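Local coordinates for uncharacterized protein yedD (Klebsiella pneumoniae subsp. pneumoniae, PDB 4HWM) that is of unknown function but belongs to the YedD-like family of bacterial lipoproteins and folds as a small antiparallel beta barrel, at residues 31-36 with 96-101; 37-42 with 55-60; 10-15 with 64-69. All coordinates share one frame; numbering follows the deposited sequence. Where two conformers were deposited one is given.

Interaction 1 of 3, residues 31-36 with 96-101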
loop_
_atom_site.group_PDB
_atom_site.type_symbol
_atom_site.label_atom_id
_atom_site.label_comp_id
_atom_site.label_asym_id
_atom_site.label_seq_id
_atom_site.Cartn_x
_atom_site.Cartn_y
_atom_site.Cartn_z
ATOM N N GLN A 31 4.225 -1.848 -15.493
ATOM C CA GLN A 31 3.210 -0.818 -15.264
ATOM C C GLN A 31 3.630 0.452 -15.975
ATOM O O GLN A 31 4.692 0.987 -15.677
ATOM C CB GLN A 31 3.102 -0.518 -13.768
ATOM C CG GLN A 31 2.819 -1.759 -12.936
ATOM C CD GLN A 31 1.472 -2.340 -13.207
ATOM O OE1 GLN A 31 0.436 -1.658 -13.084
ATOM N NE2 GLN A 31 1.455 -3.627 -13.549
ATOM N N SER A 32 2.774 0.959 -16.875
ATOM C CA SER A 32 3.125 2.131 -17.688
ATOM C C SER A 32 3.362 3.388 -16.854
ATOM O O SER A 32 4.046 4.305 -17.311
ATOM C CB SER A 32 2.045 2.370 -18.744
ATOM O OG SER A 32 0.809 2.690 -18.150
ATOM N N ALA A 33 2.774 3.444 -15.642
ATOM C CA ALA A 33 2.961 4.561 -14.733
ATOM C C ALA A 33 4.362 4.651 -14.140
ATOM O O ALA A 33 4.777 5.715 -13.686
ATOM C CB ALA A 33 1.936 4.498 -13.582
HETATM N N MSE A 34 5.101 3.542 -14.175
HETATM C CA MSE A 34 6.370 3.453 -13.496
HETATM C C MSE A 34 7.533 3.771 -14.416
HETATM O O MSE A 34 7.392 3.836 -15.638
HETATM C CB MSE A 34 6.495 2.078 -12.880
HETATM C CG MSE A 34 5.418 1.803 -11.802
HETATM SE SE MSE A 34 5.784 0.264 -10.703
HETATM C CE MSE A 34 6.910 1.121 -9.369
HETATM N N MSE A 35 8.690 3.931 -13.801
HETATM C CA MSE A 35 9.870 4.406 -14.508
HETATM C C MSE A 35 10.344 3.478 -15.633
HETATM O O MSE A 35 10.874 3.917 -16.643
HETATM C CB MSE A 35 10.965 4.685 -13.472
HETATM C CG MSE A 35 12.052 5.601 -13.868
HETATM SE SE MSE A 35 11.414 7.323 -14.482
HETATM C CE MSE A 35 13.135 7.876 -15.127
ATOM N N SER A 36 10.138 2.181 -15.471
ATOM C CA SER A 36 10.606 1.187 -16.413
ATOM C C SER A 36 9.841 -0.127 -16.211
ATOM O O SER A 36 9.347 -0.352 -15.101
ATOM C CB SER A 36 12.099 0.957 -16.182
ATOM O OG SER A 36 12.716 0.452 -17.373
ATOM N N ASP A 96 -3.249 3.897 -7.447
ATOM C CA ASP A 96 -2.373 4.929 -8.010
ATOM C C ASP A 96 -1.969 4.630 -9.462
ATOM O O ASP A 96 -0.800 4.634 -9.812
ATOM C CB ASP A 96 -1.166 5.155 -7.104
ATOM C CG ASP A 96 -0.428 6.445 -7.417
ATOM O OD1 ASP A 96 -1.028 7.376 -8.011
ATOM O OD2 ASP A 96 0.771 6.504 -7.083
ATOM N N ARG A 97 -2.956 4.338 -10.288
ATOM C CA ARG A 97 -2.768 4.169 -11.729
ATOM C C ARG A 97 -2.037 2.875 -12.110
ATOM O O ARG A 97 -1.584 2.707 -13.247
ATOM C CB ARG A 97 -2.096 5.430 -12.347
ATOM C CG ARG A 97 -2.873 6.722 -12.000
ATOM C CD ARG A 97 -2.317 8.029 -12.602
ATOM N NE ARG A 97 -1.062 8.401 -11.953
ATOM C CZ ARG A 97 0.162 8.151 -12.438
ATOM N NH1 ARG A 97 0.332 7.557 -13.613
ATOM N NH2 ARG A 97 1.219 8.508 -11.745
HETATM N N MSE A 98 -2.016 1.923 -11.187
HETATM C CA MSE A 98 -1.421 0.618 -11.391
HETATM C C MSE A 98 -2.388 -0.485 -11.020
HETATM O O MSE A 98 -3.420 -0.233 -10.398
HETATM C CB MSE A 98 -0.193 0.455 -10.506
HETATM C CG MSE A 98 0.863 1.552 -10.704
HETATM SE SE MSE A 98 2.349 1.444 -9.529
HETATM C CE MSE A 98 1.427 1.978 -7.894
ATOM N N THR A 99 -2.040 -1.692 -11.421
ATOM C CA THR A 99 -2.797 -2.896 -11.052
ATOM C C THR A 99 -1.878 -3.786 -10.253
ATOM O O THR A 99 -0.795 -4.145 -10.713
ATOM C CB THR A 99 -3.285 -3.656 -12.288
ATOM O OG1 THR A 99 -4.165 -2.803 -13.043
ATOM C CG2 THR A 99 -4.067 -4.924 -11.900
ATOM N N LEU A 100 -2.318 -4.138 -9.043
ATOM C CA LEU A 100 -1.547 -5.002 -8.143
ATOM C C LEU A 100 -2.345 -6.274 -7.871
ATOM O O LEU A 100 -3.560 -6.221 -7.747
ATOM C CB LEU A 100 -1.224 -4.316 -6.825
ATOM C CG LEU A 100 -0.195 -3.179 -6.849
ATOM C CD1 LEU A 100 -0.638 -1.986 -7.650
ATOM C CD2 LEU A 100 0.232 -2.785 -5.447
ATOM N N SER A 101 -1.637 -7.381 -7.758
ATOM C CA SER A 101 -2.212 -8.689 -7.519
ATOM C C SER A 101 -1.921 -9.186 -6.119
ATOM O O SER A 101 -0.859 -8.918 -5.553
ATOM C CB SER A 101 -1.627 -9.676 -8.525
ATOM O OG SER A 101 -1.975 -9.271 -9.846
HETATM O O HOH W 1 0.553 1.720 -14.706
HETATM O O HOH W 2 3.440 8.046 -13.394
#
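A type I beta turn, running from Gln31 to Met34 in the loop between strands 23-26 and 40-45, faces the start of strand 98-103 at one end of the barrel. Gln31 and Thr99 make the direct polar link: Thr99 N donates to Gln31 OE1 over 3.0 Å with a nearly straight N-H...O angle of 170°, although the donor sits 37° out of the amide's carbonyl plane. The glutamine chain bends at chi2 (-66°), which brings its amide to the strand; OE1 also lies against the Met98 backbone, 3.4 Å from Met98 CA. The other end of the amide is held by Gly29 O, so both of its polar ends are used. Two waters widen the contact. One accepts from Ala33 N and donates to Arg97 O; the second lies in the plane of the Arg97 guanidinium at its edge, accepting from Arg97 NH2 at 2.8 Å and donating to Ala33 O. The methyl of Ala33 comes obliquely to the same guanidinium, CB to Arg97 NH1 3.5 Å. Met98, which is buried, packs on Ala41 and Arg55; in one of the two conformers modelled for Met34, its SE lies 3.8 Å from Met98 SE, the chains nearly perpendicular. The arrangement is that of a type I turn closed by its own i+3 bond, Met34 N to Gln31 O, beside the start of a strand of an antiparallel barrel.

Interaction 2 of 3, residues 37-42 with 55-60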
loop_
_atom_site.group_PDB
_atom_site.type_symbol
_atom_site.label_atom_id
_atom_site.label_comp_id
_atom_site.label_asym_id
_atom_site.label_seq_id
_atom_site.Cartn_x
_atom_site.Cartn_y
_atom_site.Cartn_z
ATOM N N PRO A 37 9.764 -0.996 -17.247
ATOM C CA PRO A 37 8.988 -2.224 -17.122
ATOM C C PRO A 37 9.348 -3.157 -15.969
ATOM O O PRO A 37 8.461 -3.861 -15.475
ATOM C CB PRO A 37 9.197 -2.931 -18.469
ATOM C CG PRO A 37 9.370 -1.785 -19.418
ATOM C CD PRO A 37 10.184 -0.774 -18.653
ATOM N N ASP A 38 10.587 -3.148 -15.508
ATOM C CA ASP A 38 10.971 -4.022 -14.390
ATOM C C ASP A 38 10.691 -3.435 -13.010
ATOM O O ASP A 38 10.857 -4.128 -12.001
ATOM C CB ASP A 38 12.443 -4.405 -14.455
ATOM C CG ASP A 38 12.776 -5.278 -15.649
ATOM O OD1 ASP A 38 11.910 -6.079 -16.119
ATOM O OD2 ASP A 38 13.940 -5.141 -16.062
ATOM N N ALA A 39 10.253 -2.179 -12.963
ATOM C CA ALA A 39 9.896 -1.565 -11.688
ATOM C C ALA A 39 8.702 -2.342 -11.082
ATOM O O ALA A 39 7.838 -2.848 -11.819
ATOM C CB ALA A 39 9.561 -0.079 -11.855
ATOM N N ILE A 40 8.695 -2.420 -9.754
ATOM C CA ILE A 40 7.693 -3.161 -8.993
ATOM C C ILE A 40 7.081 -2.220 -7.955
ATOM O O ILE A 40 7.787 -1.459 -7.309
ATOM C CB ILE A 40 8.325 -4.380 -8.260
ATOM C CG1 ILE A 40 8.999 -5.325 -9.245
ATOM C CG2 ILE A 40 7.289 -5.164 -7.415
ATOM C CD1 ILE A 40 9.991 -6.267 -8.622
ATOM N N ALA A 41 5.765 -2.281 -7.786
ATOM C CA ALA A 41 5.092 -1.645 -6.678
ATOM C C ALA A 41 4.363 -2.669 -5.833
ATOM O O ALA A 41 3.788 -3.631 -6.331
ATOM C CB ALA A 41 4.128 -0.581 -7.168
ATOM N N SER A 42 4.370 -2.411 -4.538
ATOM C CA SER A 42 3.716 -3.276 -3.557
ATOM C C SER A 42 2.915 -2.425 -2.577
ATOM O O SER A 42 3.279 -1.286 -2.270
ATOM C CB SER A 42 4.765 -4.069 -2.764
ATOM O OG SER A 42 5.571 -4.864 -3.607
ATOM N N ARG A 55 7.804 0.888 -3.535
ATOM C CA ARG A 55 8.039 0.830 -4.973
ATOM C C ARG A 55 9.529 0.764 -5.205
ATOM O O ARG A 55 10.281 1.388 -4.493
ATOM C CB ARG A 55 7.445 2.045 -5.638
ATOM C CG ARG A 55 5.981 2.184 -5.289
ATOM C CD ARG A 55 5.340 3.278 -6.021
ATOM N NE ARG A 55 4.089 3.700 -5.401
ATOM C CZ ARG A 55 3.157 4.449 -5.959
ATOM N NH1 ARG A 55 3.302 4.915 -7.197
ATOM N NH2 ARG A 55 2.094 4.775 -5.243
ATOM N N GLN A 56 9.956 -0.002 -6.189
ATOM C CA GLN A 56 11.371 -0.247 -6.376
ATOM C C GLN A 56 11.733 -0.406 -7.840
ATOM O O GLN A 56 10.985 -0.972 -8.643
ATOM C CB GLN A 56 11.800 -1.494 -5.621
ATOM C CG GLN A 56 11.125 -2.764 -6.033
ATOM C CD GLN A 56 11.489 -3.898 -5.135
ATOM O OE1 GLN A 56 12.599 -4.468 -5.255
ATOM N NE2 GLN A 56 10.585 -4.262 -4.246
ATOM N N TRP A 57 12.907 0.111 -8.172
ATOM C CA TRP A 57 13.561 -0.231 -9.421
ATOM C C TRP A 57 15.063 -0.080 -9.177
ATOM O O TRP A 57 15.659 -0.966 -8.583
ATOM C CB TRP A 57 13.015 0.589 -10.595
ATOM C CG TRP A 57 13.677 0.208 -11.881
ATOM C CD1 TRP A 57 13.958 -1.065 -12.320
ATOM C CD2 TRP A 57 14.151 1.095 -12.870
ATOM N NE1 TRP A 57 14.603 -1.004 -13.536
ATOM C CE2 TRP A 57 14.743 0.310 -13.890
ATOM C CE3 TRP A 57 14.158 2.482 -12.997
ATOM C CZ2 TRP A 57 15.306 0.871 -15.029
ATOM C CZ3 TRP A 57 14.728 3.044 -14.118
ATOM C CH2 TRP A 57 15.311 2.236 -15.122
ATOM N N GLN A 58 15.655 1.040 -9.563
ATOM C CA GLN A 58 17.050 1.314 -9.225
ATOM C C GLN A 58 17.198 1.683 -7.756
ATOM O O GLN A 58 18.245 1.446 -7.162
ATOM C CB GLN A 58 17.678 2.406 -10.104
ATOM C CG GLN A 58 17.655 2.116 -11.587
ATOM C CD GLN A 58 18.448 0.917 -11.968
ATOM O OE1 GLN A 58 19.608 0.776 -11.567
ATOM N NE2 GLN A 58 17.835 0.025 -12.733
ATOM N N ARG A 59 16.150 2.288 -7.193
ATOM C CA ARG A 59 16.069 2.612 -5.785
ATOM C C ARG A 59 14.694 2.216 -5.265
ATOM O O ARG A 59 13.777 1.998 -6.051
ATOM C CB ARG A 59 16.279 4.108 -5.558
ATOM C CG ARG A 59 17.693 4.565 -5.908
ATOM C CD ARG A 59 17.892 6.045 -5.622
ATOM N NE ARG A 59 17.117 6.882 -6.538
ATOM C CZ ARG A 59 16.809 8.172 -6.353
ATOM N NH1 ARG A 59 17.214 8.830 -5.280
ATOM N NH2 ARG A 59 16.072 8.807 -7.259
ATOM N N VAL A 60 14.595 2.133 -3.945
ATOM C CA VAL A 60 13.360 1.841 -3.240
ATOM C C VAL A 60 12.811 3.134 -2.651
ATOM O O VAL A 60 13.565 3.957 -2.104
ATOM C CB VAL A 60 13.645 0.840 -2.095
ATOM C CG1 VAL A 60 12.417 0.579 -1.270
ATOM C CG2 VAL A 60 14.216 -0.463 -2.635
HETATM O O HOH W 3 15.223 -2.982 -15.597
#
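The indole of Trp57 lies obliquely beside the Asp38-Ala39 peptide, with Trp57 CD1 4.1 Å from Asp38 C. One face of the ring carries the side-chain amide of Gln58, whose NE2 stands 3.3 Å above the ring plane of Trp57, displaced toward the rim. At the edge, in plane, a water accepts from Trp57 NE1 and donates to Asp38 OD2 over 2.6 Å. With Trp57 CG anti to the backbone N (chi1 -179°), the indole reaches back beside this peptide while its CB packs on Ala39, CB to CB 3.7 Å. Beyond the ring the strands 40-45 and 50-56 pair as an antiparallel hairpin. Ile40 and Gln56 form a hydrogen-bonded pair: Ile40 N donates to Gln56 O at 2.9 Å, and Gln56 N returns a bond to Ile40 O at 2.8 Å. Their side chains share one face of the sheet, where Ile40 CB meets Gln56 CG. The next pair, Ala41 and Arg55, is non-hydrogen-bonded and turns to the other face; there the extended Arg55 chain passes the alanine methyl, CG to CB 3.8 Å, on its way to a salt bridge with Asp53. Backbone bonds thus fix the register of the hairpin, while at the loop end the polar link between indole N-H and carboxylate runs through a water, beside direct packing of Trp57 on Ala39, and is probably more easily exchanged with solvent.

Interaction 3 of 3, residues 10-15 with 64-69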
loop_
_atom_site.group_PDB
_atom_site.type_symbol
_atom_site.label_atom_id
_atom_site.label_comp_id
_atom_site.label_asym_id
_atom_site.label_seq_id
_atom_site.Cartn_x
_atom_site.Cartn_y
_atom_site.Cartn_z
ATOM N N GLU A 10 -1.567 12.562 11.913
ATOM C CA GLU A 10 -1.734 11.949 13.235
ATOM C C GLU A 10 -3.180 11.874 13.653
ATOM O O GLU A 10 -3.523 11.021 14.463
ATOM C CB GLU A 10 -0.964 12.754 14.311
ATOM C CG GLU A 10 0.537 12.667 14.179
ATOM C CD GLU A 10 1.128 13.676 13.210
ATOM O OE1 GLU A 10 0.384 14.419 12.480
ATOM O OE2 GLU A 10 2.377 13.755 13.216
ATOM N N ASP A 11 -4.001 12.769 13.104
ATOM C CA ASP A 11 -5.407 12.886 13.489
ATOM C C ASP A 11 -6.333 12.127 12.557
ATOM O O ASP A 11 -7.546 12.079 12.796
ATOM C CB ASP A 11 -5.811 14.368 13.547
ATOM C CG ASP A 11 -4.969 15.178 14.538
ATOM O OD1 ASP A 11 -4.588 14.641 15.601
ATOM O OD2 ASP A 11 -4.707 16.383 14.268
ATOM N N VAL A 12 -5.778 11.516 11.509
ATOM C CA VAL A 12 -6.575 10.751 10.563
ATOM C C VAL A 12 -7.091 9.515 11.237
ATOM O O VAL A 12 -6.346 8.803 11.918
ATOM C CB VAL A 12 -5.772 10.324 9.308
ATOM C CG1 VAL A 12 -6.524 9.216 8.535
ATOM C CG2 VAL A 12 -5.513 11.518 8.440
ATOM N N VAL A 13 -8.400 9.301 11.025
ATOM C CA VAL A 13 -9.144 8.161 11.537
ATOM C C VAL A 13 -8.889 6.925 10.652
ATOM O O VAL A 13 -9.300 6.864 9.485
ATOM C CB VAL A 13 -10.655 8.475 11.604
ATOM C CG1 VAL A 13 -11.461 7.231 12.042
ATOM C CG2 VAL A 13 -10.899 9.662 12.552
ATOM N N LYS A 14 -8.148 5.993 11.216
ATOM C CA LYS A 14 -7.673 4.805 10.479
ATOM C C LYS A 14 -8.825 3.827 10.327
ATOM O O LYS A 14 -9.397 3.386 11.328
ATOM C CB LYS A 14 -6.558 4.171 11.252
ATOM C CG LYS A 14 -5.965 2.978 10.588
ATOM C CD LYS A 14 -4.708 2.450 11.328
ATOM C CE LYS A 14 -4.991 1.684 12.601
ATOM N NZ LYS A 14 -3.771 1.367 13.411
ATOM N N ALA A 15 -9.166 3.498 9.080
ATOM C CA ALA A 15 -10.294 2.601 8.788
ATOM C C ALA A 15 -9.802 1.152 8.764
ATOM O O ALA A 15 -8.826 0.838 8.087
ATOM C CB ALA A 15 -10.929 2.943 7.445
ATOM N N PRO A 64 4.845 4.443 4.880
ATOM C CA PRO A 64 3.700 3.987 5.655
ATOM C C PRO A 64 2.461 4.855 5.371
ATOM O O PRO A 64 2.572 6.001 4.940
ATOM C CB PRO A 64 4.189 4.121 7.106
ATOM C CG PRO A 64 5.736 3.984 6.990
ATOM C CD PRO A 64 6.011 4.767 5.726
ATOM N N GLY A 65 1.274 4.322 5.648
ATOM C CA GLY A 65 0.032 5.063 5.522
ATOM C C GLY A 65 -1.087 4.418 6.332
ATOM O O GLY A 65 -0.850 3.499 7.109
ATOM N N LYS A 66 -2.285 4.928 6.107
ATOM C CA LYS A 66 -3.487 4.479 6.790
ATOM C C LYS A 66 -4.628 4.461 5.817
ATOM O O LYS A 66 -4.763 5.385 5.040
ATOM C CB LYS A 66 -3.917 5.485 7.888
ATOM C CG LYS A 66 -2.972 5.663 8.994
ATOM C CD LYS A 66 -3.414 6.789 9.919
ATOM C CE LYS A 66 -2.435 7.064 11.014
ATOM N NZ LYS A 66 -2.884 8.305 11.762
ATOM N N LEU A 67 -5.520 3.480 5.923
ATOM C CA LEU A 67 -6.768 3.535 5.168
ATOM C C LEU A 67 -7.703 4.572 5.782
ATOM O O LEU A 67 -7.719 4.766 7.012
ATOM C CB LEU A 67 -7.482 2.207 5.202
ATOM C CG LEU A 67 -6.802 1.023 4.557
ATOM C CD1 LEU A 67 -7.743 -0.189 4.718
ATOM C CD2 LEU A 67 -6.445 1.274 3.085
HETATM N N MSE A 68 -8.465 5.226 4.916
HETATM C CA MSE A 68 -9.504 6.167 5.319
HETATM C C MSE A 68 -10.736 5.828 4.513
HETATM O O MSE A 68 -10.669 5.486 3.329
HETATM C CB MSE A 68 -9.042 7.593 5.032
HETATM C CG MSE A 68 -10.039 8.684 5.398
HETATM SE SE MSE A 68 -9.357 10.429 4.891
HETATM C CE MSE A 68 -9.608 10.238 2.946
ATOM N N ASN A 69 -11.887 5.907 5.184
ATOM C CA ASN A 69 -13.176 5.775 4.540
ATOM C C ASN A 69 -13.719 7.202 4.381
ATOM O O ASN A 69 -13.850 7.930 5.369
ATOM C CB ASN A 69 -14.089 4.915 5.419
ATOM C CG ASN A 69 -15.236 4.279 4.658
ATOM O OD1 ASN A 69 -15.167 4.032 3.454
ATOM N ND2 ASN A 69 -16.298 3.977 5.381
HETATM O O HOH W 4 -11.854 6.539 7.988
#
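Ala15 docks on Leu67 where the N-terminal segment 10-15, leaving a 3-10 turn, runs over strand 60-70 of the antiparallel barrel. This is the close part of the contact. Ala15 N gives Leu67 O a hydrogen bond of 2.8 Å that is nearly straight at the hydrogen (173°), yet reaches the oxygen from above the carbonyl plane, 49° out of it. The same oxygen receives a longer CA-H...O contact from Lys14, CA to O 3.5 Å. Around this bond side-chain carbons lie against backbone: the Ala15 methyl rests over the strand, with Ala15 CB 3.8 Å from Asn69 N, and Leu67 CB lies 3.5 Å from Ala15 O. Leu67 is buried; it also touches Ala17 and Leu21, further along the same N-terminal loop, and Thr51 and Ile74 of the neighbouring strands.

Toward the 3-10 turn the fit is looser and more exposed. Lys66 and Val12 lie alongside each other, their chains pointing opposite ways; Val12 CG1 and Lys66 CD come no nearer than 4.2 Å. The extended lysine chain carries its ammonium to Tyr9, which holds it through a hydrogen bond to its backbone O and a cation-pi contact with its ring. The carboxylate of Glu10 stays well away from that ammonium, and Lys14 NZ pairs instead with Asp50 in a salt bridge. On the Val13 side a water takes the place of a direct link: it donates to Val13 O at 3.0 Å and accepts from Asn69 N at 2.9 Å, bridging two backbone groups that have no direct bond to each other.

Overall arrangement
From the N terminus, the chain first lays residues 10-15 beside the barrel, and interaction 3 closes a loop when strand 60-70 reaches them at 64-69. Within that loop residues 31-36 are passed, whose partner at 96-101 comes much later, so interactions 1 and 3 cross along the chain. Interaction 2, a short hairpin closure between strands 40-45 and 50-56, nests inside both. Interactions 1 and 2 adjoin at one end of the barrel, where Asp96 OD2 forms a salt bridge with Arg55 NH2 at 2.9 Å and Ser36 packs on Trp57. Interaction 3 lies on the opposite side of the chain's centre, about 23 Å from interaction 1 between centres, tying the N-terminal segment to the same sheet.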